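Local coordinates for recombination protein uvsY (Enterobacteria phage T4, PDB 4ZWS) that promotes assembly of the UvsX recombinase on single-stranded DNA and helps it displace bound gp32, acting as the phage's recombination mediator during viral DNA synthesis, at residues A[5-10]-A[107-112]; A[30-35]-A[115-120]. One frame throughout, in Å; residues are numbered along the deposited sequence.

Contact 1: residues A[5-10]-A[107-112]; sequences DLQEEL and LDFCSG
Phe109 reaches across from helix 91-135 and lays the far end of its ring against one turn of helix 3-14, where Leu6, Gln7 and Leu10 receive it. Phe109 CZ comes to 3.7 Å from Gln7 CA and also touches Leu10 CD2. Phe109 CE1 lies 3.6 Å from Leu6 O and close to Leu6 CB; that carbonyl accepts the helix bond from Leu10 N. On the other side of the ring, Phe109 CE2 meets Gln7 CG at 3.9 Å, the two side chains crossing at about a right angle. Gln7 thus meets the ring with CA and CG, while its amide NE2 goes to Ser41 OG of the second subunit. Phe109 suits the distance between the segments: their axes run nearly parallel (9°) but stay 10.9 Å apart, and with CG anti to the backbone N (chi1 -178°) the ring extends far enough to bridge them. Beside it Leu6 CD1 touches Cys110 SG at 4.3 Å, a small, weakly polar thiol beside a branched apolar side chain.

Further out, Leu6 also packs on Leu106, and Leu10 on Ala113. The second subunit closes another flank, its Asn37 packing on Phe109 and Gln7 and its Leu36 on Leu10. No hydrogen bond or charge pair joins the two segments themselves, which implies that they meet through apolar burial, while polar ties of helix 3-14, such as Glu9 to Lys38, go to other parts.

Contact 2: residues A[30-35]-A[115-120]; sequences MLYSKW and DAIKSR
Ile117 supplies most of the apolar packing, its two branches meeting different residues of helix 21-64. Ile117 CG2 lies 4.0 Å from Tyr32 CB, near the plane of the tyrosine ring and at its edge. The longer branch, with CG1 beside the backbone N (chi1 -66°), carries Ile117 CD1 to Leu31 CB at 3.9 Å and onward to the five-membered ring of Trp35, crossing that side chain at about a right angle. A beta-branched residue suits this place because it fills two directions at once.

Segments 30-35 and 115-120 run antiparallel, their N-to-C directions at 171° and their axes 9.5 Å apart at the closest, as part of the antiparallel pair of long helices in this all-helical subunit of the alpha-barrel heptamer.

An apolar-on-cation contact joins Leu31 to Arg120. Leu31 CD1 sits over one face of the Arg120 guanidinium, 3.7 Å from Arg120 NH1 and offset toward the rim, while its N-H groups are used by polar partners outside the segments. NH1 bonds Asn28 OD1, NE bonds Val14 O, and NH2 donates to Phe15 O and forms a salt bridge with Glu24 OE2; these acceptors fix the group's position and rotation and probably offset its buried charge.

The remaining polar ends also turn elsewhere. Trp35 NE1 bonds Asp13 OD2, whereas Tyr32 OH and Lys118 NZ reach the backbone oxygens of Phe133 and Lys137 of the third subunit.

Helix 91-135 serves both contacts, with centres 11 Å apart: contact 1 sets it beside the N-terminal helix 3-14, and contact 2 beside helix 21-64. Trp35 joins the two, as its six-membered ring enters contact 1, where Trp35 CH2 lies 3.6 Å from Leu6 O and Trp35 CE3 3.8 Å from Cys110 SG. A salt bridge of 2.7 Å from Lys34 NZ to Glu9 OE1 ties helix 3-14 to helix 21-64 directly. The three helices thus pack as one bundle within the subunit. Both contacts also touch the second subunit, and contact 2 the third, so this intramolecular packing is continuous with the heptamer interfaces.

Contact 1: residues A[5-10]-A[107-112]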
loop_
_atom_site.group_PDB
_atom_site.type_symbol
_atom_site.label_atom_id
_atom_site.label_comp_id
_atom_site.label_asym_id
_atom_site.label_seq_id
_atom_site.Cartn_x
_atom_site.Cartn_y
_atom_site.Cartn_z
ATOM N N ASP A 5 4.847 -7.296 -31.292
ATOM C CA ASP A 5 3.578 -7.486 -31.981
ATOM C C ASP A 5 2.437 -6.887 -31.168
ATOM O O ASP A 5 1.561 -6.211 -31.719
ATOM C CB ASP A 5 3.298 -8.961 -32.252
ATOM C CG ASP A 5 4.216 -9.554 -33.305
ATOM O OD1 ASP A 5 4.459 -10.778 -33.248
ATOM O OD2 ASP A 5 4.667 -8.810 -34.203
ATOM N N LEU A 6 2.446 -7.147 -29.863
ATOM C CA LEU A 6 1.436 -6.595 -28.964
ATOM C C LEU A 6 1.484 -5.073 -28.925
ATOM O O LEU A 6 0.449 -4.409 -28.978
ATOM C CB LEU A 6 1.612 -7.157 -27.548
ATOM C CG LEU A 6 1.344 -8.660 -27.423
ATOM C CD1 LEU A 6 1.491 -9.119 -25.984
ATOM C CD2 LEU A 6 -0.047 -8.943 -27.913
ATOM N N GLN A 7 2.693 -4.526 -28.862
ATOM C CA GLN A 7 2.868 -3.083 -28.857
ATOM C C GLN A 7 2.218 -2.478 -30.087
ATOM O O GLN A 7 1.460 -1.506 -29.999
ATOM C CB GLN A 7 4.343 -2.723 -28.795
ATOM C CG GLN A 7 4.956 -3.130 -27.499
ATOM C CD GLN A 7 6.416 -2.768 -27.403
ATOM O OE1 GLN A 7 7.068 -2.486 -28.413
ATOM N NE2 GLN A 7 6.948 -2.788 -26.177
ATOM N N GLU A 8 2.504 -3.081 -31.231
ATOM C CA GLU A 8 1.965 -2.610 -32.482
ATOM C C GLU A 8 0.453 -2.790 -32.536
ATOM O O GLU A 8 -0.269 -1.902 -33.007
ATOM C CB GLU A 8 2.656 -3.326 -33.640
ATOM C CG GLU A 8 2.730 -2.470 -34.882
ATOM C CD GLU A 8 3.335 -1.097 -34.606
ATOM O OE1 GLU A 8 4.326 -1.011 -33.836
ATOM O OE2 GLU A 8 2.784 -0.103 -35.141
ATOM N N GLU A 9 -0.027 -3.918 -32.025
ATOM C CA GLU A 9 -1.455 -4.195 -32.039
ATOM C C GLU A 9 -2.257 -3.199 -31.193
ATOM O O GLU A 9 -3.301 -2.709 -31.635
ATOM C CB GLU A 9 -1.733 -5.611 -31.566
ATOM C CG GLU A 9 -3.185 -5.995 -31.711
ATOM C CD GLU A 9 -3.459 -7.442 -31.359
ATOM O OE1 GLU A 9 -4.642 -7.843 -31.405
ATOM O OE2 GLU A 9 -2.499 -8.180 -31.040
ATOM N N LEU A 10 -1.792 -2.922 -29.973
ATOM C CA LEU A 10 -2.477 -1.964 -29.114
ATOM C C LEU A 10 -2.491 -0.566 -29.717
ATOM O O LEU A 10 -3.512 0.136 -29.659
ATOM C CB LEU A 10 -1.824 -1.894 -27.735
ATOM C CG LEU A 10 -2.540 -0.974 -26.738
ATOM C CD1 LEU A 10 -3.936 -1.481 -26.431
ATOM C CD2 LEU A 10 -1.744 -0.784 -25.471
ATOM N N LEU A 107 2.266 -10.446 -19.990
ATOM C CA LEU A 107 1.109 -10.372 -19.107
ATOM C C LEU A 107 0.926 -8.949 -18.597
ATOM O O LEU A 107 -0.184 -8.410 -18.628
ATOM C CB LEU A 107 1.255 -11.328 -17.924
ATOM C CG LEU A 107 0.028 -11.450 -17.019
ATOM C CD1 LEU A 107 -1.115 -12.118 -17.765
ATOM C CD2 LEU A 107 0.361 -12.208 -15.780
ATOM N N ASP A 108 2.021 -8.341 -18.137
ATOM C CA ASP A 108 1.961 -6.974 -17.626
ATOM C C ASP A 108 1.569 -5.981 -18.703
ATOM O O ASP A 108 0.784 -5.067 -18.446
ATOM C CB ASP A 108 3.288 -6.550 -17.000
ATOM C CG ASP A 108 3.609 -7.334 -15.744
ATOM O OD1 ASP A 108 2.663 -7.946 -15.185
ATOM O OD2 ASP A 108 4.780 -7.299 -15.292
ATOM N N PHE A 109 2.068 -6.186 -19.915
ATOM C CA PHE A 109 1.696 -5.309 -21.011
ATOM C C PHE A 109 0.190 -5.359 -21.238
ATOM O O PHE A 109 -0.437 -4.325 -21.448
ATOM C CB PHE A 109 2.425 -5.668 -22.300
ATOM C CG PHE A 109 2.098 -4.740 -23.430
ATOM C CD1 PHE A 109 1.091 -5.057 -24.335
ATOM C CD2 PHE A 109 2.759 -3.522 -23.560
ATOM C CE1 PHE A 109 0.763 -4.183 -25.370
ATOM C CE2 PHE A 109 2.438 -2.648 -24.592
ATOM C CZ PHE A 109 1.438 -2.985 -25.499
ATOM N N CYS A 110 -0.384 -6.553 -21.188
ATOM C CA CYS A 110 -1.818 -6.710 -21.381
ATOM C C CYS A 110 -2.626 -6.072 -20.251
ATOM O O CYS A 110 -3.729 -5.569 -20.497
ATOM C CB CYS A 110 -2.187 -8.190 -21.489
ATOM S SG CYS A 110 -1.609 -8.971 -22.992
ATOM N N SER A 111 -2.093 -6.088 -19.022
ATOM C CA SER A 111 -2.745 -5.353 -17.937
ATOM C C SER A 111 -2.822 -3.901 -18.311
ATOM O O SER A 111 -3.890 -3.292 -18.227
ATOM C CB SER A 111 -2.031 -5.499 -16.606
ATOM O OG SER A 111 -2.347 -6.740 -16.018
ATOM N N GLY A 112 -1.693 -3.373 -18.768
ATOM C CA GLY A 112 -1.618 -1.995 -19.192
ATOM C C GLY A 112 -2.565 -1.712 -20.334
ATOM O O GLY A 112 -3.211 -0.661 -20.376
#

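Contact 2: residues A[30-35]-A[115-120]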
loop_
_atom_site.group_PDB
_atom_site.type_symbol
_atom_site.label_atom_id
_atom_site.label_comp_id
_atom_site.label_asym_id
_atom_site.label_seq_id
_atom_site.Cartn_x
_atom_site.Cartn_y
_atom_site.Cartn_z
ATOM N N MET A 30 -15.457 -4.686 -27.234
ATOM C CA MET A 30 -14.908 -5.845 -27.905
ATOM C C MET A 30 -13.399 -5.869 -27.718
ATOM O O MET A 30 -12.815 -6.930 -27.476
ATOM C CB MET A 30 -15.291 -5.828 -29.384
ATOM C CG MET A 30 -16.551 -6.626 -29.676
ATOM S SD MET A 30 -17.070 -6.588 -31.406
ATOM C CE MET A 30 -17.667 -4.911 -31.539
ATOM N N LEU A 31 -12.772 -4.694 -27.811
ATOM C CA LEU A 31 -11.330 -4.604 -27.606
ATOM C C LEU A 31 -10.916 -5.061 -26.221
ATOM O O LEU A 31 -9.941 -5.794 -26.071
ATOM C CB LEU A 31 -10.835 -3.178 -27.822
ATOM C CG LEU A 31 -10.826 -2.647 -29.246
ATOM C CD1 LEU A 31 -10.396 -1.194 -29.233
ATOM C CD2 LEU A 31 -9.865 -3.468 -30.065
ATOM N N TYR A 32 -11.681 -4.655 -25.215
ATOM C CA TYR A 32 -11.363 -5.036 -23.858
ATOM C C TYR A 32 -11.430 -6.548 -23.742
ATOM O O TYR A 32 -10.496 -7.202 -23.265
ATOM C CB TYR A 32 -12.340 -4.393 -22.888
ATOM C CG TYR A 32 -11.909 -4.459 -21.443
ATOM C CD1 TYR A 32 -12.369 -5.481 -20.625
ATOM C CD2 TYR A 32 -11.010 -3.539 -20.908
ATOM C CE1 TYR A 32 -11.983 -5.577 -19.320
ATOM C CE2 TYR A 32 -10.622 -3.621 -19.580
ATOM C CZ TYR A 32 -11.115 -4.650 -18.794
ATOM O OH TYR A 32 -10.755 -4.781 -17.473
ATOM N N SER A 33 -12.517 -7.098 -24.265
ATOM C CA SER A 33 -12.711 -8.535 -24.313
ATOM C C SER A 33 -11.521 -9.236 -25.007
ATOM O O SER A 33 -11.018 -10.247 -24.513
ATOM C CB SER A 33 -14.037 -8.841 -24.990
ATOM O OG SER A 33 -14.140 -10.208 -25.268
ATOM N N LYS A 34 -11.075 -8.691 -26.143
ATOM C CA LYS A 34 -9.972 -9.272 -26.912
ATOM C C LYS A 34 -8.704 -9.364 -26.068
ATOM O O LYS A 34 -8.045 -10.400 -26.026
ATOM C CB LYS A 34 -9.663 -8.445 -28.153
ATOM C CG LYS A 34 -8.816 -9.192 -29.171
ATOM C CD LYS A 34 -7.641 -8.370 -29.639
ATOM C CE LYS A 34 -8.036 -7.150 -30.404
ATOM N NZ LYS A 34 -6.826 -6.344 -30.691
ATOM N N TRP A 35 -8.361 -8.261 -25.410
ATOM C CA TRP A 35 -7.149 -8.199 -24.601
ATOM C C TRP A 35 -7.318 -8.962 -23.292
ATOM O O TRP A 35 -6.351 -9.470 -22.739
ATOM C CB TRP A 35 -6.743 -6.748 -24.340
ATOM C CG TRP A 35 -6.109 -6.110 -25.543
ATOM C CD1 TRP A 35 -6.732 -5.378 -26.504
ATOM C CD2 TRP A 35 -4.723 -6.148 -25.904
ATOM N NE1 TRP A 35 -5.826 -4.958 -27.443
ATOM C CE2 TRP A 35 -4.583 -5.418 -27.096
ATOM C CE3 TRP A 35 -3.589 -6.726 -25.334
ATOM C CZ2 TRP A 35 -3.355 -5.253 -27.731
ATOM C CZ3 TRP A 35 -2.365 -6.560 -25.968
ATOM C CH2 TRP A 35 -2.262 -5.830 -27.152
ATOM N N ASP A 115 -5.963 -1.309 -19.053
ATOM C CA ASP A 115 -6.094 0.016 -18.451
ATOM C C ASP A 115 -6.344 1.068 -19.515
ATOM O O ASP A 115 -7.228 1.921 -19.381
ATOM C CB ASP A 115 -4.834 0.392 -17.664
ATOM C CG ASP A 115 -4.750 -0.299 -16.325
ATOM O OD1 ASP A 115 -5.822 -0.621 -15.763
ATOM O OD2 ASP A 115 -3.608 -0.522 -15.846
ATOM N N ALA A 116 -5.557 0.985 -20.582
ATOM C CA ALA A 116 -5.638 1.936 -21.675
ATOM C C ALA A 116 -7.010 1.910 -22.344
ATOM O O ALA A 116 -7.601 2.949 -22.621
ATOM C CB ALA A 116 -4.542 1.646 -22.688
ATOM N N ILE A 117 -7.517 0.707 -22.569
ATOM C CA ILE A 117 -8.775 0.516 -23.262
ATOM C C ILE A 117 -9.950 0.970 -22.423
ATOM O O ILE A 117 -10.912 1.550 -22.941
ATOM C CB ILE A 117 -8.943 -0.944 -23.659
ATOM C CG1 ILE A 117 -7.883 -1.305 -24.687
ATOM C CG2 ILE A 117 -10.329 -1.201 -24.210
ATOM C CD1 ILE A 117 -8.042 -2.677 -25.200
ATOM N N LYS A 118 -9.859 0.708 -21.125
ATOM C CA LYS A 118 -10.864 1.158 -20.177
ATOM C C LYS A 118 -10.932 2.672 -20.243
ATOM O O LYS A 118 -12.009 3.263 -20.348
ATOM C CB LYS A 118 -10.509 0.670 -18.777
ATOM C CG LYS A 118 -11.596 0.748 -17.730
ATOM C CD LYS A 118 -11.024 0.241 -16.414
ATOM C CE LYS A 118 -12.082 0.061 -15.345
ATOM N NZ LYS A 118 -11.493 -0.525 -14.103
ATOM N N SER A 119 -9.754 3.280 -20.238
ATOM C CA SER A 119 -9.603 4.721 -20.347
ATOM C C SER A 119 -10.134 5.239 -21.688
ATOM O O SER A 119 -10.762 6.294 -21.764
ATOM C CB SER A 119 -8.130 5.086 -20.169
ATOM O OG SER A 119 -7.896 6.446 -20.477
ATOM N N ARG A 120 -9.903 4.465 -22.737
ATOM C CA ARG A 120 -10.358 4.817 -24.071
ATOM C C ARG A 120 -11.884 4.965 -24.124
ATOM O O ARG A 120 -12.402 5.872 -24.774
ATOM C CB ARG A 120 -9.890 3.760 -25.074
ATOM C CG ARG A 120 -10.239 4.052 -26.526
ATOM C CD ARG A 120 -9.674 2.977 -27.426
ATOM N NE ARG A 120 -9.954 3.235 -28.827
ATOM C CZ ARG A 120 -11.051 2.821 -29.449
ATOM N NH1 ARG A 120 -11.973 2.131 -28.787
ATOM N NH2 ARG A 120 -11.233 3.104 -30.730
#